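Local coordinates for polar amino acid ABC uptake transporter substrate binding protein (Streptococcus thermophilus LMG 18311, PDB 3HV1) that probably captures a polar amino acid outside the cell and delivers it to its ABC uptake transporter, at residues F31-Y36 with A186-E191. Numbering follows the deposited sequence.
Sequences FVPMGY and ANYYLE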
loop_
_atom_site.group_PDB
_atom_site.type_symbol
_atom_site.label_atom_id
_atom_site.label_comp_id
_atom_site.label_asym_id
_atom_site.label_seq_id
_atom_site.Cartn_x
_atom_site.Cartn_y
_atom_site.Cartn_z
ATOM N N PHE A 31 9.219 -19.342 -15.160
ATOM C CA PHE A 31 9.548 -18.057 -14.559
ATOM C C PHE A 31 10.705 -17.954 -13.570
ATOM O O PHE A 31 10.496 -17.782 -12.365
ATOM C CB PHE A 31 8.300 -17.448 -13.933
ATOM C CG PHE A 31 8.383 -15.964 -13.750
ATOM C CD1 PHE A 31 8.706 -15.139 -14.823
ATOM C CD2 PHE A 31 8.117 -15.384 -12.517
ATOM C CE1 PHE A 31 8.762 -13.755 -14.667
ATOM C CE2 PHE A 31 8.169 -14.002 -12.351
ATOM C CZ PHE A 31 8.491 -13.187 -13.422
ATOM N N VAL A 32 11.926 -18.029 -14.091
ATOM C CA VAL A 32 13.124 -17.884 -13.263
ATOM C C VAL A 32 13.134 -16.405 -12.859
ATOM O O VAL A 32 12.805 -15.544 -13.673
ATOM C CB VAL A 32 14.407 -18.170 -14.071
ATOM C CG1 VAL A 32 15.625 -18.106 -13.156
ATOM C CG2 VAL A 32 14.313 -19.530 -14.743
ATOM N N PRO A 33 13.509 -16.087 -11.606
ATOM C CA PRO A 33 13.916 -16.984 -10.526
ATOM C C PRO A 33 12.822 -17.146 -9.472
ATOM O O PRO A 33 13.084 -17.638 -8.381
ATOM C CB PRO A 33 15.112 -16.254 -9.945
ATOM C CG PRO A 33 14.573 -14.838 -9.905
ATOM C CD PRO A 33 13.825 -14.689 -11.243
HETATM N N MSE A 34 11.598 -16.743 -9.789
HETATM C CA MSE A 34 10.528 -16.829 -8.809
HETATM C C MSE A 34 10.027 -18.241 -8.535
HETATM O O MSE A 34 9.799 -18.620 -7.387
HETATM C CB MSE A 34 9.380 -15.925 -9.243
HETATM C CG MSE A 34 9.819 -14.489 -9.520
HETATM SE SE MSE A 34 10.834 -13.647 -8.093
HETATM C CE MSE A 34 9.345 -13.217 -7.010
ATOM N N GLY A 35 9.861 -19.018 -9.595
ATOM C CA GLY A 35 9.394 -20.386 -9.441
ATOM C C GLY A 35 9.562 -21.022 -10.803
ATOM O O GLY A 35 8.988 -20.550 -11.782
ATOM N N TYR A 36 10.351 -22.083 -10.871
ATOM C CA TYR A 36 10.587 -22.721 -12.147
ATOM C C TYR A 36 11.046 -24.163 -12.027
ATOM O O TYR A 36 11.463 -24.620 -10.963
ATOM C CB TYR A 36 11.615 -21.902 -12.941
ATOM C CG TYR A 36 12.938 -21.696 -12.221
ATOM C CD1 TYR A 36 14.032 -22.524 -12.474
ATOM C CD2 TYR A 36 13.093 -20.672 -11.280
ATOM C CE1 TYR A 36 15.250 -22.333 -11.814
ATOM C CE2 TYR A 36 14.303 -20.478 -10.616
ATOM C CZ TYR A 36 15.374 -21.307 -10.887
ATOM O OH TYR A 36 16.571 -21.109 -10.238
ATOM N N ALA A 186 18.946 -9.096 -12.228
ATOM C CA ALA A 186 20.236 -8.548 -11.823
ATOM C C ALA A 186 20.721 -9.208 -10.540
ATOM O O ALA A 186 21.805 -9.794 -10.495
ATOM C CB ALA A 186 20.119 -7.025 -11.617
ATOM N N ASN A 187 19.916 -9.123 -9.488
ATOM C CA ASN A 187 20.312 -9.699 -8.206
ATOM C C ASN A 187 20.448 -11.211 -8.223
ATOM O O ASN A 187 21.362 -11.764 -7.616
ATOM C CB ASN A 187 19.333 -9.269 -7.117
ATOM C CG ASN A 187 19.594 -7.860 -6.635
ATOM O OD1 ASN A 187 20.275 -7.648 -5.621
ATOM N ND2 ASN A 187 19.081 -6.887 -7.365
ATOM N N TYR A 188 19.551 -11.888 -8.923
ATOM C CA TYR A 188 19.610 -13.341 -8.980
ATOM C C TYR A 188 20.893 -13.848 -9.631
ATOM O O TYR A 188 21.611 -14.672 -9.061
ATOM C CB TYR A 188 18.405 -13.887 -9.746
ATOM C CG TYR A 188 18.549 -15.340 -10.125
ATOM C CD1 TYR A 188 18.588 -16.336 -9.147
ATOM C CD2 TYR A 188 18.678 -15.720 -11.462
ATOM C CE1 TYR A 188 18.753 -17.668 -9.489
ATOM C CE2 TYR A 188 18.845 -17.055 -11.814
ATOM C CZ TYR A 188 18.880 -18.020 -10.824
ATOM O OH TYR A 188 19.041 -19.339 -11.167
ATOM N N TYR A 189 21.183 -13.357 -10.830
ATOM C CA TYR A 189 22.366 -13.823 -11.536
ATOM C C TYR A 189 23.657 -13.442 -10.848
ATOM O O TYR A 189 24.540 -14.281 -10.680
ATOM C CB TYR A 189 22.367 -13.309 -12.980
ATOM C CG TYR A 189 21.337 -13.997 -13.843
ATOM C CD1 TYR A 189 21.399 -15.370 -14.064
ATOM C CD2 TYR A 189 20.292 -13.284 -14.424
ATOM C CE1 TYR A 189 20.448 -16.017 -14.842
ATOM C CE2 TYR A 189 19.333 -13.919 -15.205
ATOM C CZ TYR A 189 19.419 -15.289 -15.409
ATOM O OH TYR A 189 18.475 -15.934 -16.176
ATOM N N LEU A 190 23.763 -12.182 -10.435
ATOM C CA LEU A 190 24.979 -11.720 -9.777
ATOM C C LEU A 190 25.241 -12.450 -8.470
ATOM O O LEU A 190 26.381 -12.790 -8.172
ATOM C CB LEU A 190 24.912 -10.209 -9.542
ATOM C CG LEU A 190 24.848 -9.363 -10.821
ATOM C CD1 LEU A 190 24.822 -7.880 -10.461
ATOM C CD2 LEU A 190 26.053 -9.661 -11.706
ATOM N N GLU A 191 24.193 -12.688 -7.685
ATOM C CA GLU A 191 24.351 -13.403 -6.420
ATOM C C GLU A 191 24.669 -14.864 -6.712
ATOM O O GLU A 191 25.509 -15.473 -6.050
ATOM C CB GLU A 191 23.068 -13.326 -5.586
ATOM C CG GLU A 191 23.072 -14.189 -4.310
ATOM C CD GLU A 191 24.118 -13.752 -3.286
ATOM O OE1 GLU A 191 24.580 -12.592 -3.358
ATOM O OE2 GLU A 191 24.465 -14.565 -2.393
#
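P33 lies over one face of the Y188 ring, a CH-pi contact that joins the two lobes of a family 3 solute-binding protein and illustrates how the halves of a bilobal periplasmic-binding-protein fold can meet, here with Y188 as the aromatic centre of the contact. The proline CB stands 3.7 Å from the ring centroid, 18° off the normal and shifted toward the rim on the CG and CD1 side, while P33 CG lies 4.0 Å from Y188 CB. V32, set roughly perpendicular to Y188, reaches the far half of the same ring: its CG1 approaches Y188 CE2 to 3.6 Å, obliquely. Y36 and Y188 extend toward each other, their OH atoms 3.2 Å apart.

Y188 is presented to this cluster by helix 183-192; with CG anti to the backbone N (chi1 167°), its ring extends from the helix toward the loop. One helical turn on, K192 NZ hydrogen-bonds Y188 OH, giving the phenol a polar partner within its own helix. W246 of helix 238-247, which probably belongs to the lobe of the loop, touches both Y188 and Y36. A cis peptide bond before P33 shapes the turn between strands 30-31 and 35-37, which is closed by a backbone hydrogen bond from G35 N to F31 O of 3.1 Å. Backbone bonds from P33 to F46 and from M34 to D47 tie this turn to the following chain. One methyl of V32, CG1, faces Y188 across the contact, while CG2 lies 3.6 Å above the plane of the Y36 ring of its own segment, offset toward the rim.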